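Local coordinates for hypothetical protein PG0816 (Porphyromonas gingivalis, PDB 2APL) that is of unknown function but belongs to the DUF1896 family and folds as an all-helical single chain, at residues 6-11 and 57-62; 43-48 and 53-58; 84-89 and 133-138. All coordinates share one frame; numbering follows the deposited sequence.

Interaction 1: residues 6-11 and 57-62; sequences KKELSH and EAESMA
Glu8 and Glu59 meet carboxylate to carboxylate, with OE1 of Glu8 2.6 Å from OE2 of Glu59. With two oxygens this close, an acid group here probably carries a proton, which would ease the repulsion. The same Glu59 OE2 lies 3.1 Å from Glu8 OE2, so it faces both oxygens of its partner, and the two carboxylate planes are turned 32° apart. His11, one turn further along the same helix as Glu8, brings its CD2 to 3.5 Å from Glu59 OE2, the oxygen standing obliquely to the imidazole; this is a touch without a clear hydrogen bond. Glu59 spans the gap between the helices because its chain is stretched beyond CG (chi2 164°), whereas Glu8 is folded at chi2 (-65°) and stays close to its own helix. Next to Glu8 in sequence, Lys7 puts NZ in a long salt bridge to Glu8 OE2, and its positive charge may temper the acid pair. The contact joins the start of helix 3-23 to the first turns of helix 55-67, with Glu8 also packing on Leu42 of helix 31-51 and Glu59 resting on Phe12 of helix 3-23.

Interaction 2: residues 43-48 and 53-58; sequences TAYCDA and FSHPEA
Tyr45 OH and His55 ND1 share a short hydrogen bond of 2.6 Å in which either group could be the donor. Each ring meets the other at its edge: ND1 lies near the plane of the phenol, and the hydroxyl near the plane of the imidazole. The rings themselves stand at 77°, rim to rim, with neither over the face of the other. Both side chains have CG trans to the backbone N (chi1 176° in Tyr45, 167° in His55), which carries the two polar ends across the gap between the helices.

Next to this bond the packing is apolar and close. Ala58 CB approaches Tyr45 CD1 at 3.5 Å and also touches Ala48 CB at 3.6 Å, a methyl-to-methyl contact that lets the backbones come near, with the CA atoms of Tyr45 and Ala58 only 4.8 Å apart. At the turn, Phe53 N donates to Ala48 O at 3.0 Å from above the carbonyl plane, and the same oxygen lies at the edge of the Phe53 ring.

The new helix starts with a capping box: Glu57 N donates to Ser54 OG at 3.2 Å, while Ser54 N returns an almost straight bond to Glu57 OE1 at 2.8 Å, using the anti lone pair of that carboxylate oxygen. The contact is thus part of a helical hairpin, in which helix 31-51 and helix 55-67 run roughly antiparallel across a short turn. Helix 3-23 covers the polar side, where Tyr45 packs on Glu8 and Phe12 and His55 on Glu8, while Met61 of helix 55-67 lies against Ala48 and Phe53.

Interaction 3: residues 84-89 and 133-138; sequences REFEQE and ELTGTI
Phe86 turns its ring toward Ile138 and Thr135: a residue just past the C-terminal end of helix 74-85 packs on helix 126-143 of this all-helical fold. Phe86 is the first residue to leave helical backbone angles, and its side chain is sent onto helix 126-143 immediately after the last turn. From CB the chain runs to CG, which sits opposite the carbonyl carbon (chi1 -63°), and the ring then extends across the gap. On the CD2 side the ring meets the methyl CG2 of Ile138 at 4.0 Å, and CE2 lies nearer to it, at 3.7 Å. On the other side of the ring CE1 lies 3.9 Å from Ile138 CG2. CZ, at the tip, makes the closest contacts of the ring: it touches Ile138 CG2 at 3.6 Å and the backbone oxygen of Thr135 at 3.5 Å.

The two partners meet different parts of the ring. Ile138 CG2 lies over one face, displaced toward the CE2-CZ rim, in a CH-pi contact 17° off the ring normal, whereas Thr135 O is at the edge, close to the ring plane. Val81, Val139 and Ile142 add further apolar contacts to Phe86, and Ile138 packs on Leu82, so the ring is built into the interface between helices 74-85 and 126-143.

Beside it Glu85 and Thr135 cross at about a right angle, through the aliphatic part of the glutamate. The polar ends are engaged with a single residue one turn earlier on helix 126-143: Glu85 OE2 bonds to the hydroxyl of Tyr131, and Thr135 OG1 to its backbone oxygen. Between the segments themselves, Glu85 CG comes to 3.8 Å from Thr135 OG1.

Overall arrangement
Interactions 1 and 2 form one neighbourhood, their centres 7 Å apart, and both draw on helix 55-67, sharing Glu57 and Ala58. They touch directly: Glu8 OE2 lies 3.1 Å from His55 CE1, so the acid pair of interaction 1 adjoins the tyrosine-histidine bond of interaction 2. Selenomethionine Met61 adds a second link, its SE 3.8 Å from Ala48 CB. Together they gather helices 3-23, 31-51 and 55-67. Interaction 3 stands apart, on the opposite side of the chain's centre, with its centre about 40 Å from that of interaction 1 and about 43 Å from that of interaction 2; it joins helices 74-85 and 126-143.

Interaction 1: residues 6-11 and 57-62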
# COMPACT_ATOMS: atom_id res chain seq x y z
N LYS A 6 22.71 -9.97 9.54
CA LYS A 6 22.72 -9.86 8.09
C LYS A 6 21.57 -10.69 7.46
O LYS A 6 20.92 -10.25 6.50
CB LYS A 6 24.08 -10.31 7.54
CG LYS A 6 24.22 -10.20 6.00
CD LYS A 6 25.38 -11.11 5.50
CE LYS A 6 26.36 -10.42 4.52
NZ LYS A 6 25.75 -10.01 3.24
N LYS A 7 21.36 -11.90 7.97
CA LYS A 7 20.35 -12.80 7.44
C LYS A 7 18.98 -12.19 7.69
O LYS A 7 18.13 -12.17 6.81
CB LYS A 7 20.43 -14.15 8.16
CG LYS A 7 19.39 -15.14 7.69
CD LYS A 7 19.69 -16.59 8.08
CE LYS A 7 18.89 -16.99 9.34
NZ LYS A 7 17.37 -16.87 9.18
N GLU A 8 18.78 -11.71 8.92
CA GLU A 8 17.49 -11.11 9.28
C GLU A 8 17.25 -9.86 8.52
O GLU A 8 16.12 -9.59 8.14
CB GLU A 8 17.35 -10.82 10.81
CG GLU A 8 17.26 -12.09 11.63
CD GLU A 8 15.98 -12.89 11.33
OE1 GLU A 8 14.90 -12.29 11.10
OE2 GLU A 8 16.06 -14.12 11.30
N LEU A 9 18.29 -9.04 8.36
CA LEU A 9 18.09 -7.78 7.65
C LEU A 9 17.63 -8.06 6.19
O LEU A 9 16.70 -7.43 5.66
CB LEU A 9 19.36 -6.91 7.68
CG LEU A 9 19.28 -5.63 6.83
CD1 LEU A 9 18.22 -4.65 7.41
CD2 LEU A 9 20.68 -4.93 6.81
N SER A 10 18.31 -9.01 5.53
CA SER A 10 17.95 -9.38 4.17
C SER A 10 16.52 -9.93 4.10
O SER A 10 15.83 -9.71 3.14
CB SER A 10 18.96 -10.39 3.59
OG SER A 10 20.23 -9.75 3.43
N HIS A 11 16.10 -10.65 5.13
CA HIS A 11 14.75 -11.21 5.19
C HIS A 11 13.72 -10.05 5.27
O HIS A 11 12.76 -10.02 4.50
CB HIS A 11 14.67 -12.14 6.43
CG HIS A 11 13.27 -12.60 6.73
ND1 HIS A 11 12.54 -13.37 5.85
CD2 HIS A 11 12.47 -12.38 7.80
CE1 HIS A 11 11.36 -13.64 6.39
NE2 HIS A 11 11.29 -13.03 7.56
N GLU A 57 8.62 -14.65 17.93
CA GLU A 57 8.00 -13.46 18.51
C GLU A 57 8.70 -12.22 17.99
O GLU A 57 8.02 -11.28 17.62
CB GLU A 57 8.05 -13.48 20.04
CG GLU A 57 7.25 -14.62 20.61
CD GLU A 57 7.40 -14.75 22.13
OE1 GLU A 57 8.51 -14.65 22.70
OE2 GLU A 57 6.35 -14.93 22.76
N ALA A 58 10.03 -12.24 17.96
CA ALA A 58 10.82 -11.08 17.56
C ALA A 58 10.54 -10.73 16.07
O ALA A 58 10.34 -9.56 15.69
CB ALA A 58 12.37 -11.32 17.82
N GLU A 59 10.48 -11.78 15.23
CA GLU A 59 10.20 -11.60 13.82
C GLU A 59 8.80 -11.04 13.55
O GLU A 59 8.61 -10.23 12.63
CB GLU A 59 10.38 -12.93 13.08
CG GLU A 59 11.19 -12.73 11.83
CD GLU A 59 11.77 -14.01 11.21
OE1 GLU A 59 10.98 -14.98 11.01
OE2 GLU A 59 13.00 -14.01 10.90
N SER A 60 7.85 -11.52 14.34
CA SER A 60 6.45 -11.09 14.25
C SER A 60 6.34 -9.61 14.58
O SER A 60 5.77 -8.83 13.83
CB SER A 60 5.62 -11.92 15.22
OG SER A 60 4.24 -11.55 15.16
N MSE A 61 6.89 -9.20 15.72
CA MSE A 61 6.80 -7.80 16.05
C MSE A 61 7.66 -6.89 15.14
O MSE A 61 7.27 -5.77 14.87
CB MSE A 61 7.03 -7.57 17.56
CG MSE A 61 8.47 -7.55 17.98
SE MSE A 61 8.54 -7.46 20.00
CE MSE A 61 8.10 -9.40 20.41
N ALA A 62 8.82 -7.36 14.68
CA ALA A 62 9.60 -6.66 13.63
C ALA A 62 8.83 -6.47 12.29
O ALA A 62 8.97 -5.44 11.62
CB ALA A 62 10.89 -7.37 13.37

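Interaction 2: residues 43-48 and 53-58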
# COMPACT_ATOMS: atom_id res chain seq x y z
N THR A 43 16.35 -3.49 14.10
CA THR A 43 16.49 -3.01 15.46
C THR A 43 15.41 -3.56 16.38
O THR A 43 15.70 -3.91 17.54
CB THR A 43 16.47 -1.43 15.49
OG1 THR A 43 17.55 -0.97 14.68
CG2 THR A 43 16.57 -0.84 16.90
N ALA A 44 14.15 -3.58 15.90
CA ALA A 44 13.04 -4.13 16.68
C ALA A 44 13.27 -5.63 16.99
O ALA A 44 13.04 -6.10 18.11
CB ALA A 44 11.70 -3.94 15.96
N TYR A 45 13.71 -6.35 15.97
CA TYR A 45 14.05 -7.77 16.10
C TYR A 45 15.19 -8.00 17.13
O TYR A 45 15.04 -8.77 18.08
CB TYR A 45 14.43 -8.36 14.74
CG TYR A 45 14.88 -9.82 14.84
CD1 TYR A 45 13.97 -10.85 14.75
CD2 TYR A 45 16.20 -10.13 15.09
CE1 TYR A 45 14.40 -12.20 14.93
CE2 TYR A 45 16.62 -11.45 15.28
CZ TYR A 45 15.71 -12.47 15.17
OH TYR A 45 16.13 -13.79 15.30
N CYS A 46 16.30 -7.30 16.93
CA CYS A 46 17.45 -7.43 17.83
C CYS A 46 17.09 -7.01 19.28
O CYS A 46 17.44 -7.70 20.26
CB CYS A 46 18.62 -6.64 17.28
SG CYS A 46 19.23 -7.25 15.76
N ASP A 47 16.30 -5.94 19.42
CA ASP A 47 15.81 -5.53 20.75
C ASP A 47 14.99 -6.61 21.41
O ASP A 47 15.18 -6.93 22.59
CB ASP A 47 14.96 -4.23 20.72
CG ASP A 47 15.79 -2.96 20.51
OD1 ASP A 47 17.05 -3.04 20.52
OD2 ASP A 47 15.16 -1.88 20.33
N ALA A 48 14.03 -7.16 20.66
CA ALA A 48 13.15 -8.19 21.21
C ALA A 48 13.95 -9.41 21.69
O ALA A 48 13.78 -9.87 22.84
CB ALA A 48 12.11 -8.61 20.19
N PHE A 53 12.44 -12.19 24.19
CA PHE A 53 11.41 -12.74 23.30
C PHE A 53 12.02 -13.85 22.44
O PHE A 53 13.23 -13.85 22.19
CB PHE A 53 10.78 -11.61 22.43
CG PHE A 53 9.97 -10.61 23.22
CD1 PHE A 53 8.62 -10.86 23.54
CD2 PHE A 53 10.53 -9.40 23.60
CE1 PHE A 53 7.86 -9.95 24.25
CE2 PHE A 53 9.78 -8.45 24.33
CZ PHE A 53 8.43 -8.73 24.64
N SER A 54 11.20 -14.79 21.98
CA SER A 54 11.74 -15.83 21.13
C SER A 54 12.01 -15.28 19.72
O SER A 54 11.54 -14.17 19.35
CB SER A 54 10.72 -16.97 21.04
OG SER A 54 9.61 -16.55 20.24
N HIS A 55 12.72 -16.06 18.91
CA HIS A 55 12.91 -15.70 17.46
C HIS A 55 11.61 -15.41 16.66
O HIS A 55 11.52 -14.40 15.94
CB HIS A 55 13.84 -16.73 16.78
CG HIS A 55 13.87 -16.65 15.28
ND1 HIS A 55 14.45 -15.59 14.60
CD2 HIS A 55 13.38 -17.49 14.33
CE1 HIS A 55 14.29 -15.78 13.30
NE2 HIS A 55 13.64 -16.92 13.11
N PRO A 56 10.61 -16.32 16.74
CA PRO A 56 9.33 -16.06 16.07
C PRO A 56 8.60 -14.84 16.62
O PRO A 56 7.97 -14.09 15.85
CB PRO A 56 8.50 -17.31 16.37
CG PRO A 56 9.43 -18.32 16.98
CD PRO A 56 10.64 -17.63 17.43
N GLU A 57 8.62 -14.65 17.93
CA GLU A 57 8.00 -13.46 18.51
C GLU A 57 8.70 -12.22 17.99
O GLU A 57 8.02 -11.28 17.62
CB GLU A 57 8.05 -13.48 20.04
CG GLU A 57 7.25 -14.62 20.61
CD GLU A 57 7.40 -14.75 22.13
OE1 GLU A 57 8.51 -14.65 22.70
OE2 GLU A 57 6.35 -14.93 22.76
N ALA A 58 10.03 -12.24 17.96
CA ALA A 58 10.82 -11.08 17.56
C ALA A 58 10.54 -10.73 16.07
O ALA A 58 10.34 -9.56 15.69
CB ALA A 58 12.37 -11.32 17.82

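Interaction 3: residues 84-89 and 133-138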
# COMPACT_ATOMS: atom_id res chain seq x y z
N ARG A 84 -14.50 -4.06 -9.20
CA ARG A 84 -15.84 -4.33 -8.67
C ARG A 84 -16.94 -3.57 -9.39
O ARG A 84 -18.06 -4.07 -9.55
CB ARG A 84 -15.92 -4.03 -7.18
CG ARG A 84 -15.29 -5.09 -6.25
CD ARG A 84 -15.33 -4.53 -4.84
NE ARG A 84 -15.16 -5.53 -3.79
CZ ARG A 84 -14.95 -5.25 -2.51
NH1 ARG A 84 -14.88 -3.98 -2.09
NH2 ARG A 84 -14.81 -6.25 -1.63
N GLU A 85 -16.60 -2.37 -9.84
CA GLU A 85 -17.60 -1.43 -10.31
C GLU A 85 -17.52 -1.16 -11.81
O GLU A 85 -18.48 -0.68 -12.40
CB GLU A 85 -17.49 -0.10 -9.51
CG GLU A 85 -17.44 -0.26 -7.97
CD GLU A 85 -18.63 -1.01 -7.38
OE1 GLU A 85 -19.75 -0.84 -7.88
OE2 GLU A 85 -18.45 -1.79 -6.41
N PHE A 86 -16.39 -1.44 -12.43
CA PHE A 86 -16.20 -1.07 -13.84
C PHE A 86 -15.75 -2.27 -14.70
O PHE A 86 -15.12 -2.11 -15.75
CB PHE A 86 -15.22 0.11 -13.94
CG PHE A 86 -15.73 1.36 -13.27
CD1 PHE A 86 -16.64 2.19 -13.92
CD2 PHE A 86 -15.33 1.69 -11.96
CE1 PHE A 86 -17.16 3.28 -13.32
CE2 PHE A 86 -15.86 2.81 -11.33
CZ PHE A 86 -16.75 3.62 -12.02
N GLU A 87 -16.11 -3.46 -14.24
CA GLU A 87 -15.67 -4.70 -14.86
C GLU A 87 -16.11 -4.80 -16.32
O GLU A 87 -15.34 -5.22 -17.18
CB GLU A 87 -16.15 -5.88 -14.01
CG GLU A 87 -15.35 -7.12 -14.13
CD GLU A 87 -15.93 -8.08 -15.11
OE1 GLU A 87 -17.17 -8.19 -15.15
OE2 GLU A 87 -15.15 -8.77 -15.80
N GLN A 88 -17.35 -4.39 -16.60
CA GLN A 88 -17.89 -4.33 -17.96
C GLN A 88 -17.21 -3.29 -18.89
O GLN A 88 -16.95 -3.58 -20.06
CB GLN A 88 -19.42 -4.09 -17.91
CG GLN A 88 -20.23 -5.38 -17.75
CD GLN A 88 -21.75 -5.19 -17.88
OE1 GLN A 88 -22.23 -4.19 -18.41
NE2 GLN A 88 -22.50 -6.17 -17.40
N GLU A 89 -16.92 -2.10 -18.38
CA GLU A 89 -16.31 -1.03 -19.19
C GLU A 89 -14.78 -1.04 -19.23
O GLU A 89 -14.17 -0.47 -20.14
CB GLU A 89 -16.72 0.34 -18.65
CG GLU A 89 -18.22 0.49 -18.37
CD GLU A 89 -18.56 0.32 -16.86
OE1 GLU A 89 -18.11 -0.69 -16.24
OE2 GLU A 89 -19.31 1.20 -16.33
N GLU A 133 -17.18 7.58 -3.23
CA GLU A 133 -16.78 8.85 -3.83
C GLU A 133 -15.86 8.57 -5.02
O GLU A 133 -15.97 9.22 -6.07
CB GLU A 133 -16.16 9.77 -2.77
CG GLU A 133 -15.95 11.15 -3.20
CD GLU A 133 -15.66 12.11 -2.04
OE1 GLU A 133 -15.49 11.69 -0.86
OE2 GLU A 133 -15.65 13.34 -2.33
N LEU A 134 -14.92 7.63 -4.85
CA LEU A 134 -14.02 7.22 -5.95
C LEU A 134 -14.77 6.65 -7.18
O LEU A 134 -14.45 6.97 -8.33
CB LEU A 134 -12.99 6.19 -5.45
CG LEU A 134 -11.89 6.73 -4.50
CD1 LEU A 134 -11.15 5.48 -3.86
CD2 LEU A 134 -10.91 7.73 -5.17
N THR A 135 -15.78 5.81 -6.92
CA THR A 135 -16.64 5.25 -7.96
C THR A 135 -17.30 6.39 -8.77
O THR A 135 -17.21 6.42 -10.02
CB THR A 135 -17.68 4.27 -7.35
OG1 THR A 135 -17.00 3.24 -6.59
CG2 THR A 135 -18.57 3.64 -8.43
N GLY A 136 -17.89 7.36 -8.06
CA GLY A 136 -18.51 8.52 -8.67
C GLY A 136 -17.60 9.38 -9.51
O GLY A 136 -17.99 9.87 -10.59
N THR A 137 -16.38 9.57 -9.02
CA THR A 137 -15.35 10.28 -9.75
C THR A 137 -14.98 9.58 -11.07
O THR A 137 -14.88 10.22 -12.13
CB THR A 137 -14.09 10.46 -8.85
OG1 THR A 137 -14.46 11.24 -7.68
CG2 THR A 137 -12.95 11.14 -9.62
N ILE A 138 -14.73 8.29 -11.00
CA ILE A 138 -14.45 7.52 -12.23
C ILE A 138 -15.61 7.53 -13.22
O ILE A 138 -15.40 7.72 -14.44
CB ILE A 138 -13.94 6.08 -11.89
CG1 ILE A 138 -12.61 6.21 -11.13
CG2 ILE A 138 -13.74 5.20 -13.17
CD1 ILE A 138 -12.21 4.87 -10.33